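Local coordinates for transcription elongation factor Spt4 (Methanocaldococcus jannaschii DSM 2661, PDB 4ZN3), which stimulates transcription elongation and binds zinc, as a member of the archaeal Spt4 family, at residues C17-Y22 with P30-P35; N39-L44 with A67-E72; I45-E50 with D61-Y66. All coordinates share one frame; numbering follows the deposited sequence.

Interaction 1 of 3, residues C17-Y22 with P30-P35. With ZN (zinc ion), chain G.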
ATOM      1  N   CYS B  17      11.790   0.484  -0.168  1.00 56.98           N
ATOM      2  CA  CYS B  17      13.067   0.171   0.489  1.00 55.37           C
ATOM      3  C   CYS B  17      12.858  -0.796   1.642  1.00 61.71           C
ATOM      4  O   CYS B  17      12.000  -0.559   2.498  1.00 56.61           O
ATOM      5  CB  CYS B  17      13.705   1.441   1.042  1.00 56.27           C
ATOM      6  SG  CYS B  17      15.234   1.165   1.970  1.00 51.42           S
ATOM      7  N   LEU B  18      13.621  -1.887   1.665  1.00 65.23           N
ATOM      8  CA  LEU B  18      13.471  -2.887   2.733  1.00 67.44           C
ATOM      9  C   LEU B  18      13.901  -2.356   4.113  1.00 64.50           C
ATOM     10  O   LEU B  18      13.347  -2.768   5.129  1.00 61.67           O
ATOM     11  CB  LEU B  18      14.216  -4.184   2.388  1.00 67.24           C
ATOM     12  CG  LEU B  18      13.530  -5.058   1.335  1.00 68.90           C
ATOM     13  CD1 LEU B  18      14.517  -6.040   0.726  1.00 69.36           C
ATOM     14  CD2 LEU B  18      12.337  -5.803   1.919  1.00 67.87           C
ATOM     15  N   LYS B  19      14.856  -1.431   4.141  1.00 63.62           N
ATOM     16  CA  LYS B  19      15.349  -0.876   5.400  1.00 65.27           C
ATOM     17  C   LYS B  19      14.440   0.249   5.918  1.00 63.52           C
ATOM     18  O   LYS B  19      13.934   0.164   7.035  1.00 62.13           O
ATOM     19  CB  LYS B  19      16.799  -0.386   5.253  1.00 67.21           C
ATOM     20  CG  LYS B  19      17.664  -0.690   6.463  1.00 70.47           C
ATOM     21  CD  LYS B  19      19.013   0.014   6.411  1.00 72.54           C
ATOM     22  CE  LYS B  19      18.924   1.477   6.837  1.00 75.12           C
ATOM     23  NZ  LYS B  19      20.175   1.935   7.515  1.00 75.79           N
ATOM     24  N   CYS B  20      14.222   1.281   5.098  1.00 60.06           N
ATOM     25  CA  CYS B  20      13.508   2.497   5.530  1.00 57.82           C
ATOM     26  C   CYS B  20      12.109   2.721   4.932  1.00 56.68           C
ATOM     27  O   CYS B  20      11.475   3.720   5.259  1.00 57.00           O
ATOM     28  CB  CYS B  20      14.376   3.727   5.257  1.00 57.32           C
ATOM     29  SG  CYS B  20      14.330   4.336   3.558  1.00 58.18           S
ATOM     30  N   LYS B  21      11.649   1.819   4.059  1.00 55.48           N
ATOM     31  CA  LYS B  21      10.281   1.830   3.476  1.00 54.96           C
ATOM     32  C   LYS B  21       9.961   2.936   2.444  1.00 53.72           C
ATOM     33  O   LYS B  21       8.842   2.991   1.930  1.00 50.74           O
ATOM     34  CB  LYS B  21       9.208   1.758   4.576  1.00 58.83           C
ATOM     35  CG  LYS B  21       9.271   0.462   5.374  1.00 61.70           C
ATOM     36  CD  LYS B  21       8.335   0.463   6.573  1.00 64.61           C
ATOM     37  CE  LYS B  21       8.919   1.225   7.750  1.00 68.13           C
ATOM     38  NZ  LYS B  21       8.141   0.974   8.993  1.00 70.95           N
ATOM     39  N   TYR B  22      10.953   3.759   2.110  1.00 53.67           N
ATOM     40  CA  TYR B  22      10.817   4.835   1.128  1.00 53.86           C
ATOM     41  C   TYR B  22      10.400   4.281  -0.236  1.00 52.17           C
ATOM     42  O   TYR B  22      10.967   3.290  -0.704  1.00 50.87           O
ATOM     43  CB  TYR B  22      12.159   5.571   1.020  1.00 55.99           C
ATOM     44  CG  TYR B  22      12.175   6.784   0.119  1.00 57.11           C
ATOM     45  CD1 TYR B  22      11.806   8.035   0.602  1.00 57.24           C
ATOM     46  CD2 TYR B  22      12.600   6.689  -1.207  1.00 57.89           C
ATOM     47  CE1 TYR B  22      11.838   9.155  -0.211  1.00 58.62           C
ATOM     48  CE2 TYR B  22      12.632   7.805  -2.031  1.00 58.29           C
ATOM     49  CZ  TYR B  22      12.250   9.034  -1.526  1.00 59.05           C
ATOM     50  OH  TYR B  22      12.277  10.147  -2.328  1.00 63.49           O
ATOM     51  N   PRO B  30      17.128   5.190  -3.098  1.00 65.97           N
ATOM     52  CA  PRO B  30      17.957   6.397  -3.264  1.00 65.55           C
ATOM     53  C   PRO B  30      18.430   7.024  -1.945  1.00 67.19           C
ATOM     54  O   PRO B  30      19.443   7.722  -1.937  1.00 69.44           O
ATOM     55  CB  PRO B  30      17.042   7.380  -4.018  1.00 64.50           C
ATOM     56  CG  PRO B  30      15.812   6.634  -4.381  1.00 65.70           C
ATOM     57  CD  PRO B  30      15.736   5.410  -3.528  1.00 65.62           C
ATOM     58  N   ILE B  31      17.707   6.775  -0.853  1.00 68.95           N
ATOM     59  CA  ILE B  31      18.047   7.336   0.452  1.00 69.16           C
ATOM     60  C   ILE B  31      19.167   6.523   1.102  1.00 68.96           C
ATOM     61  O   ILE B  31      20.261   7.045   1.298  1.00 70.37           O
ATOM     62  CB  ILE B  31      16.815   7.420   1.397  1.00 69.56           C
ATOM     63  CG1 ILE B  31      15.640   8.166   0.728  1.00 69.97           C
ATOM     64  CG2 ILE B  31      17.185   8.086   2.720  1.00 68.24           C
ATOM     65  CD1 ILE B  31      15.966   9.545   0.183  1.00 70.90           C
ATOM     66  N   CYS B  32      18.896   5.256   1.422  1.00 68.60           N
ATOM     67  CA  CYS B  32      19.828   4.423   2.204  1.00 70.02           C
ATOM     68  C   CYS B  32      20.541   3.308   1.419  1.00 71.61           C
ATOM     69  O   CYS B  32      21.327   2.562   2.005  1.00 69.70           O
ATOM     70  CB  CYS B  32      19.099   3.819   3.407  1.00 69.32           C
ATOM     71  SG  CYS B  32      18.060   2.395   3.027  1.00 68.20           S
ATOM     72  N   HIS B  33      20.249   3.184   0.122  1.00 74.21           N
ATOM     73  CA  HIS B  33      20.938   2.249  -0.792  1.00 74.56           C
ATOM     74  C   HIS B  33      20.723   0.747  -0.532  1.00 71.23           C
ATOM     75  O   HIS B  33      21.418  -0.077  -1.129  1.00 70.42           O
ATOM     76  CB  HIS B  33      22.441   2.574  -0.889  1.00 75.89           C
ATOM     77  CG  HIS B  33      22.726   4.002  -1.239  1.00 80.24           C
ATOM     78  ND1 HIS B  33      23.373   4.864  -0.379  1.00 82.22           N
ATOM     79  CD2 HIS B  33      22.441   4.721  -2.350  1.00 79.87           C
ATOM     80  CE1 HIS B  33      23.482   6.052  -0.950  1.00 82.55           C
ATOM     81  NE2 HIS B  33      22.923   5.991  -2.145  1.00 82.50           N
ATOM     82  N   SER B  34      19.756   0.381   0.310  1.00 68.53           N
ATOM     83  CA  SER B  34      19.430  -1.034   0.494  1.00 65.69           C
ATOM     84  C   SER B  34      18.533  -1.475  -0.668  1.00 63.62           C
ATOM     85  O   SER B  34      18.020  -0.623  -1.399  1.00 62.39           O
ATOM     86  CB  SER B  34      18.758  -1.276   1.849  1.00 67.05           C
ATOM     87  OG  SER B  34      17.374  -0.992   1.813  1.00 70.95           O
ATOM     88  N   PRO B  35      18.349  -2.798  -0.858  1.00 64.30           N
ATOM     89  CA  PRO B  35      17.433  -3.252  -1.910  1.00 62.21           C
ATOM     90  C   PRO B  35      15.990  -2.830  -1.657  1.00 62.17           C
ATOM     91  O   PRO B  35      15.579  -2.694  -0.500  1.00 61.16           O
ATOM     92  CB  PRO B  35      17.543  -4.786  -1.856  1.00 62.32           C
ATOM     93  CG  PRO B  35      18.799  -5.073  -1.120  1.00 62.98           C
ATOM     94  CD  PRO B  35      19.002  -3.932  -0.174  1.00 63.36           C
TER
HETATM   95 ZN    ZN G 101      15.898   3.157   2.222  1.00 60.81          ZN
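Leu18 and Pro35 are joined by a nearly straight backbone hydrogen bond: Leu18 N reaches Pro35 O at 3.0 Å, with the donor in the carbonyl plane. Next to it Ser34 brings its hydroxyl close to the amide that follows. Ser34 OG accepts a weak bond from Lys19 N at 3.5 Å, gives a weak one to its neighbour Pro35 O, and lies 3.0 Å from Cys17 SG. The thiolates are occupied chiefly by the metal. Cys17 SG binds the zinc ion at 2.1 Å, Cys20 SG and Cys32 SG at somewhat longer range, and Cys29 completes the four-sulfur site. Cys17 SG also accepts the amide of Cys20, Cys20 N standing 3.3 Å from it in an almost linear bond (177°). A chi1 of 176° carries this sulfur to both the metal and that amide, whereas Cys20 and Cys32 each hold SG between N and the carbonyl carbon, and the repeated torsion suits their like places as second cysteine of a CxxC pair. Beyond the metal, Ile31 CG1 sits over the centre of one face of the Tyr22 ring, 3.7 Å from the centroid, a CH-pi contact. Two CxxC turns thus clasp one ion, and the Cys20 amide bonded to Cys17 SG would probably temper the negative charge gathered on the sulfurs of this zinc ribbon.

Interaction 2 of 3, residues N39-L44 with A67-E72; sequences NWIGLL and ALSVKE
Ile41 O takes two backbone amides at once, Leu68 N at 3.0 Å and Ser69 N at 3.2 Å. The two bonds differ in quality: that from Ser69 is nearly straight (168°) and lies in the carbonyl plane, while that from Leu68 is bent to 136° with its donor tilted from the plane. Leu68 N leans weakly on Gly42 O as well. Ile41 N returns a bond to Ser69 O, and further along Lys71 N meets Asn39 O at 3.2 Å, nearly along the C=O axis. Leu68 and Ser69 together face Ile41, which makes this a classic beta bulge in the antiparallel pairing of strand 40-46 with 69-70, at the place where the 67-72 chain turns a corner. Strands 64-67 and 69-70 follow one another along one edge of 40-46; Leu43 and Leu44 pair with a strand of the partner protein, whose acidic side chain also accepts from Gly42 N. At the bulge Leu68 lays its branch against the bare backbone of Gly42, CG and CD1 both reaching Gly42 CA, and Leu68 CD2 goes on to Leu44 CB at 3.8 Å. Trp40 and Val70 stand on the face of the sheet opposite Ile41 and Ser69. There the six-membered part of the indole meets the methyl of Ala67 obliquely, Trp40 CE3 to Ala67 CB 3.6 Å, and Trp40 NE1 is bonded to Pro14 O. On the Ile41 face, Ile41 CD1 ends 3.1 Å from Ser69 OG. Lys71, extended beyond CG, runs past the amide of Asn39, Lys71 CE 3.3 Å from Asn39 OD1, and the Glu72 carboxylate stands almost perpendicular to that amide.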
ATOM      1  N   ASN B  39       6.903  -5.844  -2.734  1.00 69.83           N
ATOM      2  CA  ASN B  39       5.991  -6.480  -1.806  1.00 72.50           C
ATOM      3  C   ASN B  39       5.791  -5.578  -0.578  1.00 67.19           C
ATOM      4  O   ASN B  39       6.498  -5.707   0.430  1.00 68.15           O
ATOM      5  CB  ASN B  39       6.591  -7.838  -1.418  1.00 75.36           C
ATOM      6  CG  ASN B  39       5.560  -8.826  -0.922  1.00 81.43           C
ATOM      7  OD1 ASN B  39       4.505  -8.453  -0.400  1.00 83.59           O
ATOM      8  ND2 ASN B  39       5.865 -10.108  -1.084  1.00 85.11           N
ATOM      9  N   TRP B  40       4.834  -4.657  -0.682  1.00 62.30           N
ATOM     10  CA  TRP B  40       4.558  -3.680   0.380  1.00 61.40           C
ATOM     11  C   TRP B  40       3.091  -3.270   0.420  1.00 60.21           C
ATOM     12  O   TRP B  40       2.369  -3.419  -0.570  1.00 59.10           O
ATOM     13  CB  TRP B  40       5.442  -2.432   0.208  1.00 60.59           C
ATOM     14  CG  TRP B  40       5.189  -1.638  -1.062  1.00 59.33           C
ATOM     15  CD1 TRP B  40       5.820  -1.796  -2.262  1.00 59.76           C
ATOM     16  CD2 TRP B  40       4.250  -0.564  -1.244  1.00 58.04           C
ATOM     17  NE1 TRP B  40       5.331  -0.896  -3.181  1.00 58.66           N
ATOM     18  CE2 TRP B  40       4.367  -0.128  -2.584  1.00 58.42           C
ATOM     19  CE3 TRP B  40       3.319   0.069  -0.406  1.00 58.60           C
ATOM     20  CZ2 TRP B  40       3.586   0.915  -3.109  1.00 56.38           C
ATOM     21  CZ3 TRP B  40       2.541   1.113  -0.932  1.00 57.74           C
ATOM     22  CH2 TRP B  40       2.685   1.521  -2.273  1.00 56.42           C
ATOM     23  N   ILE B  41       2.667  -2.742   1.568  1.00 60.24           N
ATOM     24  CA  ILE B  41       1.299  -2.230   1.746  1.00 61.49           C
ATOM     25  C   ILE B  41       1.258  -0.966   2.608  1.00 57.10           C
ATOM     26  O   ILE B  41       2.166  -0.698   3.406  1.00 53.47           O
ATOM     27  CB  ILE B  41       0.317  -3.293   2.328  1.00 66.02           C
ATOM     28  CG1 ILE B  41       0.908  -4.033   3.539  1.00 68.09           C
ATOM     29  CG2 ILE B  41      -0.093  -4.297   1.256  1.00 68.41           C
ATOM     30  CD1 ILE B  41       0.729  -3.326   4.863  1.00 69.78           C
ATOM     31  N   GLY B  42       0.190  -0.194   2.423  1.00 55.31           N
ATOM     32  CA  GLY B  42      -0.035   1.028   3.176  1.00 54.06           C
ATOM     33  C   GLY B  42       0.813   2.177   2.674  1.00 51.74           C
ATOM     34  O   GLY B  42       1.896   1.974   2.142  1.00 49.83           O
ATOM     35  N   LEU B  43       0.313   3.392   2.865  1.00 51.00           N
ATOM     36  CA  LEU B  43       0.983   4.597   2.394  1.00 50.17           C
ATOM     37  C   LEU B  43       0.998   5.650   3.491  1.00 47.17           C
ATOM     38  O   LEU B  43      -0.049   6.014   4.024  1.00 47.58           O
ATOM     39  CB  LEU B  43       0.268   5.140   1.160  1.00 51.20           C
ATOM     40  CG  LEU B  43       0.780   6.448   0.550  1.00 52.89           C
ATOM     41  CD1 LEU B  43       2.219   6.314   0.068  1.00 52.84           C
ATOM     42  CD2 LEU B  43      -0.140   6.864  -0.587  1.00 53.47           C
ATOM     43  N   LEU B  44       2.192   6.122   3.826  1.00 46.78           N
ATOM     44  CA  LEU B  44       2.367   7.290   4.677  1.00 45.06           C
ATOM     45  C   LEU B  44       3.177   8.303   3.884  1.00 43.97           C
ATOM     46  O   LEU B  44       4.326   8.038   3.531  1.00 44.36           O
ATOM     47  CB  LEU B  44       3.090   6.918   5.972  1.00 45.09           C
ATOM     48  CG  LEU B  44       3.454   8.045   6.948  1.00 46.44           C
ATOM     49  CD1 LEU B  44       2.260   8.920   7.306  1.00 46.50           C
ATOM     50  CD2 LEU B  44       4.068   7.456   8.209  1.00 47.81           C
ATOM     51  N   ALA B  67       5.957   3.148   2.447  1.00 47.46           N
ATOM     52  CA  ALA B  67       5.106   2.011   2.784  1.00 50.44           C
ATOM     53  C   ALA B  67       4.934   1.942   4.302  1.00 52.03           C
ATOM     54  O   ALA B  67       5.800   2.407   5.048  1.00 53.26           O
ATOM     55  CB  ALA B  67       5.717   0.716   2.267  1.00 51.82           C
ATOM     56  N   LEU B  68       3.824   1.374   4.758  1.00 53.95           N
ATOM     57  CA  LEU B  68       3.649   1.089   6.187  1.00 57.00           C
ATOM     58  C   LEU B  68       4.393  -0.180   6.581  1.00 60.28           C
ATOM     59  O   LEU B  68       4.965  -0.239   7.665  1.00 62.54           O
ATOM     60  CB  LEU B  68       2.173   0.975   6.553  1.00 56.26           C
ATOM     61  CG  LEU B  68       1.357   2.249   6.348  1.00 56.52           C
ATOM     62  CD1 LEU B  68      -0.073   1.998   6.794  1.00 57.33           C
ATOM     63  CD2 LEU B  68       1.949   3.443   7.084  1.00 56.39           C
ATOM     64  N   SER B  69       4.377  -1.190   5.708  1.00 63.40           N
ATOM     65  CA  SER B  69       5.252  -2.359   5.860  1.00 65.59           C
ATOM     66  C   SER B  69       5.738  -2.918   4.522  1.00 66.19           C
ATOM     67  O   SER B  69       5.083  -2.762   3.487  1.00 63.53           O
ATOM     68  CB  SER B  69       4.553  -3.467   6.644  1.00 65.44           C
ATOM     69  OG  SER B  69       3.558  -4.092   5.856  1.00 66.56           O
ATOM     70  N   VAL B  70       6.883  -3.592   4.584  1.00 68.06           N
ATOM     71  CA  VAL B  70       7.520  -4.225   3.430  1.00 72.87           C
ATOM     72  C   VAL B  70       8.155  -5.556   3.871  1.00 75.51           C
ATOM     73  O   VAL B  70       8.668  -5.657   4.989  1.00 75.66           O
ATOM     74  CB  VAL B  70       8.580  -3.275   2.806  1.00 72.59           C
ATOM     75  CG1 VAL B  70       9.735  -3.003   3.768  1.00 72.53           C
ATOM     76  CG2 VAL B  70       9.097  -3.812   1.476  1.00 72.54           C
ATOM     77  N   LYS B  71       8.108  -6.567   3.001  1.00 80.99           N
ATOM     78  CA  LYS B  71       8.730  -7.873   3.274  1.00 83.81           C
ATOM     79  C   LYS B  71       9.527  -8.385   2.070  1.00 84.20           C
ATOM     80  O   LYS B  71       9.082  -8.234   0.931  1.00 79.70           O
ATOM     81  CB  LYS B  71       7.673  -8.909   3.694  1.00 85.99           C
ATOM     82  CG  LYS B  71       6.588  -9.207   2.664  1.00 87.73           C
ATOM     83  CD  LYS B  71       5.696 -10.356   3.112  1.00 89.91           C
ATOM     84  CE  LYS B  71       4.740 -10.767   2.002  1.00 92.81           C
ATOM     85  NZ  LYS B  71       3.875 -11.919   2.373  1.00 93.71           N
ATOM     86  N   GLU B  72      10.708  -8.955   2.347  1.00 87.04           N
ATOM     87  CA  GLU B  72      11.543  -9.714   1.386  1.00 87.96           C
ATOM     88  C   GLU B  72      12.933  -9.957   1.972  1.00 89.62           C
ATOM     89  O   GLU B  72      13.753 -10.658   1.378  1.00 91.29           O
ATOM     90  CB  GLU B  72      11.680  -9.026   0.007  1.00 90.52           C
ATOM     91  CG  GLU B  72      11.427  -9.941  -1.187  1.00 91.54           C
ATOM     92  CD  GLU B  72       9.979 -10.405  -1.314  1.00 91.82           C
ATOM     93  OE1 GLU B  72       9.377 -10.847  -0.310  1.00 89.41           O
ATOM     94  OE2 GLU B  72       9.439 -10.343  -2.441  1.00 94.19           O
TER

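Interaction 3 of 3, residues I45-E50 with D61-Y66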
ATOM      1  N   ILE B  45       2.562   9.445   3.582  1.00 43.99           N
ATOM      2  CA  ILE B  45       3.252  10.549   2.923  1.00 43.48           C
ATOM      3  C   ILE B  45       3.633  11.558   3.990  1.00 43.38           C
ATOM      4  O   ILE B  45       2.764  12.190   4.584  1.00 43.81           O
ATOM      5  CB  ILE B  45       2.378  11.220   1.843  1.00 43.26           C
ATOM      6  CG1 ILE B  45       1.945  10.179   0.798  1.00 42.38           C
ATOM      7  CG2 ILE B  45       3.138  12.366   1.181  1.00 42.43           C
ATOM      8  CD1 ILE B  45       1.069  10.721  -0.313  1.00 42.82           C
ATOM      9  N   VAL B  46       4.934  11.698   4.230  1.00 44.17           N
ATOM     10  CA  VAL B  46       5.455  12.686   5.165  1.00 44.67           C
ATOM     11  C   VAL B  46       5.808  13.931   4.365  1.00 44.71           C
ATOM     12  O   VAL B  46       6.732  13.904   3.551  1.00 46.35           O
ATOM     13  CB  VAL B  46       6.699  12.160   5.916  1.00 44.83           C
ATOM     14  CG1 VAL B  46       7.236  13.214   6.877  1.00 45.68           C
ATOM     15  CG2 VAL B  46       6.346  10.889   6.671  1.00 44.84           C
ATOM     16  N   ILE B  47       5.060  15.008   4.597  1.00 45.10           N
ATOM     17  CA  ILE B  47       5.283  16.286   3.919  1.00 46.35           C
ATOM     18  C   ILE B  47       6.220  17.163   4.744  1.00 47.25           C
ATOM     19  O   ILE B  47       7.156  17.740   4.203  1.00 48.01           O
ATOM     20  CB  ILE B  47       3.950  17.017   3.637  1.00 46.07           C
ATOM     21  CG1 ILE B  47       3.094  16.176   2.680  1.00 45.03           C
ATOM     22  CG2 ILE B  47       4.200  18.395   3.024  1.00 46.28           C
ATOM     23  CD1 ILE B  47       1.624  16.502   2.719  1.00 46.02           C
ATOM     24  N   ASN B  48       5.955  17.256   6.044  1.00 47.40           N
ATOM     25  CA  ASN B  48       6.773  18.028   6.967  1.00 47.98           C
ATOM     26  C   ASN B  48       7.159  17.128   8.144  1.00 47.84           C
ATOM     27  O   ASN B  48       6.396  17.015   9.106  1.00 49.05           O
ATOM     28  CB  ASN B  48       5.992  19.264   7.435  1.00 49.77           C
ATOM     29  CG  ASN B  48       6.848  20.242   8.230  1.00 52.75           C
ATOM     30  OD1 ASN B  48       7.777  19.851   8.930  1.00 52.14           O
ATOM     31  ND2 ASN B  48       6.516  21.525   8.141  1.00 54.64           N
ATOM     32  N   PRO B  49       8.334  16.471   8.069  1.00 48.53           N
ATOM     33  CA  PRO B  49       8.714  15.538   9.145  1.00 52.15           C
ATOM     34  C   PRO B  49       8.834  16.158  10.541  1.00 54.49           C
ATOM     35  O   PRO B  49       8.458  15.520  11.522  1.00 55.90           O
ATOM     36  CB  PRO B  49      10.073  14.969   8.684  1.00 51.98           C
ATOM     37  CG  PRO B  49      10.498  15.788   7.519  1.00 51.08           C
ATOM     38  CD  PRO B  49       9.279  16.427   6.938  1.00 49.57           C
ATOM     39  N   GLU B  50       9.325  17.390  10.620  1.00 59.30           N
ATOM     40  CA  GLU B  50       9.568  18.042  11.919  1.00 64.42           C
ATOM     41  C   GLU B  50       8.285  18.512  12.613  1.00 63.76           C
ATOM     42  O   GLU B  50       8.275  18.659  13.830  1.00 65.20           O
ATOM     43  CB  GLU B  50      10.615  19.181  11.835  1.00 68.97           C
ATOM     44  CG  GLU B  50      10.499  20.181  10.680  1.00 73.90           C
ATOM     45  CD  GLU B  50      11.116  19.687   9.369  1.00 77.29           C
ATOM     46  OE1 GLU B  50      12.222  19.103   9.391  1.00 79.62           O
ATOM     47  OE2 GLU B  50      10.489  19.872   8.301  1.00 81.81           O
ATOM     48  N   ASP B  61      12.169  10.840   9.651  1.00 51.03           N
ATOM     49  CA  ASP B  61      12.672  12.213   9.707  1.00 52.29           C
ATOM     50  C   ASP B  61      13.018  12.806   8.326  1.00 51.08           C
ATOM     51  O   ASP B  61      13.501  13.930   8.258  1.00 51.53           O
ATOM     52  CB  ASP B  61      13.875  12.304  10.671  1.00 52.80           C
ATOM     53  CG  ASP B  61      15.132  11.596  10.150  1.00 53.80           C
ATOM     54  OD1 ASP B  61      15.102  10.966   9.069  1.00 54.81           O
ATOM     55  OD2 ASP B  61      16.172  11.660  10.843  1.00 52.72           O
ATOM     56  N   ILE B  62      12.773  12.063   7.243  1.00 51.10           N
ATOM     57  CA  ILE B  62      13.015  12.552   5.879  1.00 52.73           C
ATOM     58  C   ILE B  62      11.694  12.553   5.115  1.00 52.23           C
ATOM     59  O   ILE B  62      10.974  11.553   5.118  1.00 51.53           O
ATOM     60  CB  ILE B  62      14.051  11.678   5.131  1.00 55.30           C
ATOM     61  CG1 ILE B  62      15.440  11.849   5.759  1.00 56.47           C
ATOM     62  CG2 ILE B  62      14.117  12.046   3.644  1.00 54.86           C
ATOM     63  CD1 ILE B  62      16.405  10.736   5.407  1.00 58.47           C
ATOM     64  N   LYS B  63      11.394  13.661   4.441  1.00 52.52           N
ATOM     65  CA  LYS B  63      10.120  13.797   3.746  1.00 53.03           C
ATOM     66  C   LYS B  63      10.084  12.882   2.528  1.00 51.54           C
ATOM     67  O   LYS B  63      11.109  12.635   1.894  1.00 51.86           O
ATOM     68  CB  LYS B  63       9.831  15.256   3.372  1.00 56.02           C
ATOM     69  CG  LYS B  63      10.472  15.769   2.092  1.00 59.51           C
ATOM     70  CD  LYS B  63      10.092  17.221   1.840  1.00 62.77           C
ATOM     71  CE  LYS B  63       8.683  17.350   1.273  1.00 66.02           C
ATOM     72  NZ  LYS B  63       8.214  18.762   1.250  1.00 69.45           N
ATOM     73  N   GLY B  64       8.897  12.374   2.223  1.00 48.40           N
ATOM     74  CA  GLY B  64       8.719  11.425   1.129  1.00 47.08           C
ATOM     75  C   GLY B  64       7.533  10.515   1.359  1.00 45.04           C
ATOM     76  O   GLY B  64       6.840  10.629   2.372  1.00 43.12           O
ATOM     77  N   LYS B  65       7.302   9.626   0.396  1.00 47.07           N
ATOM     78  CA  LYS B  65       6.244   8.630   0.476  1.00 47.08           C
ATOM     79  C   LYS B  65       6.835   7.330   0.966  1.00 45.66           C
ATOM     80  O   LYS B  65       7.896   6.913   0.504  1.00 45.98           O
ATOM     81  CB  LYS B  65       5.621   8.388  -0.889  1.00 49.31           C
ATOM     82  CG  LYS B  65       5.156   9.636  -1.605  1.00 52.65           C
ATOM     83  CD  LYS B  65       4.265   9.238  -2.772  1.00 57.58           C
ATOM     84  CE  LYS B  65       4.384  10.169  -3.964  1.00 60.35           C
ATOM     85  NZ  LYS B  65       3.544  11.375  -3.768  1.00 61.87           N
ATOM     86  N   TYR B  66       6.127   6.678   1.879  1.00 45.14           N
ATOM     87  CA  TYR B  66       6.611   5.464   2.521  1.00 45.65           C
ATOM     88  C   TYR B  66       5.536   4.403   2.561  1.00 45.91           C
ATOM     89  O   TYR B  66       4.356   4.718   2.715  1.00 46.38           O
ATOM     90  CB  TYR B  66       7.016   5.769   3.959  1.00 45.90           C
ATOM     91  CG  TYR B  66       8.207   6.672   4.087  1.00 45.24           C
ATOM     92  CD1 TYR B  66       8.072   8.055   3.980  1.00 44.72           C
ATOM     93  CD2 TYR B  66       9.469   6.149   4.340  1.00 45.44           C
ATOM     94  CE1 TYR B  66       9.167   8.891   4.106  1.00 44.57           C
ATOM     95  CE2 TYR B  66      10.573   6.975   4.470  1.00 45.00           C
ATOM     96  CZ  TYR B  66      10.417   8.342   4.351  1.00 44.67           C
ATOM     97  OH  TYR B  66      11.512   9.156   4.480  1.00 45.39           O
TER
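Val46 and Gly64 exchange two backbone hydrogen bonds, Val46 N to Gly64 O at 2.9 Å and Gly64 N to Val46 O at 3.0 Å, the closed ring of a hydrogen-bonded antiparallel pair. Gly64 holds a strongly positive phi (153°) with an extended psi, a backbone shape well suited to glycine. Of the side-chain polar bonds, one crosses between the segments: Lys63 NZ approaches Ile47 O at 3.3 Å, a weak bond; the stronger partner of the ammonium group lies outside both segments, an acidic side chain of the other protein. The Lys63 chain bends at chi3 (-78°), and CE as well as NZ comes to rest by the Ile47 carbonyl. Within 61-66, Tyr66 OH bonds to Ile62 O at a very short 2.5 Å, from above the carbonyl plane, tying the ring back to the loop that precedes its own strand. Van der Waals packing fills in around these. The Ile45 and Lys65 side chains run alongside each other on one face, Ile45 CG1 and Lys65 CG 4.0 Å apart. Val46 CG2 comes obliquely to the Tyr66 ring, 4.3 Å from Tyr66 CD1. Past the end of the ladder the Pro49 ring takes over, Pro49 CB 3.6 Å from Asp61 O and Pro49 CD 3.8 Å from Lys63 CB. Ile45 and Val46 also pair with a strand of the other protein, so the sheet continues through the interface. This is an antiparallel strand pair, 40-46 with 64-67, with a helical connection (helix 53-58) between them and Pro49 packing on the Asp61 carbonyl where the ladder gives way to loops.

In the fold
Interaction 1 is a surface contact held by metal and sulfur between two loops, while interactions 2 and 3 are partly buried and rest on backbone ladders. The latter two share strand 40-46: 69-70 lies along its beginning and 64-67 along its end, and Leu44 O, probably bonded to Tyr66 N, carries the pairing from one to the other. Both also border the partner protein, which touches neither segment of interaction 1. The zinc loops are nevertheless fastened to the sheet, since Lys21 O probably bonds to Ala67 N, Cys17 O packs on Val70 and Cys20 O on the Tyr66 ring. Interaction 2 is bulged at its corner; interaction 3 pairs regularly, then opens into loops.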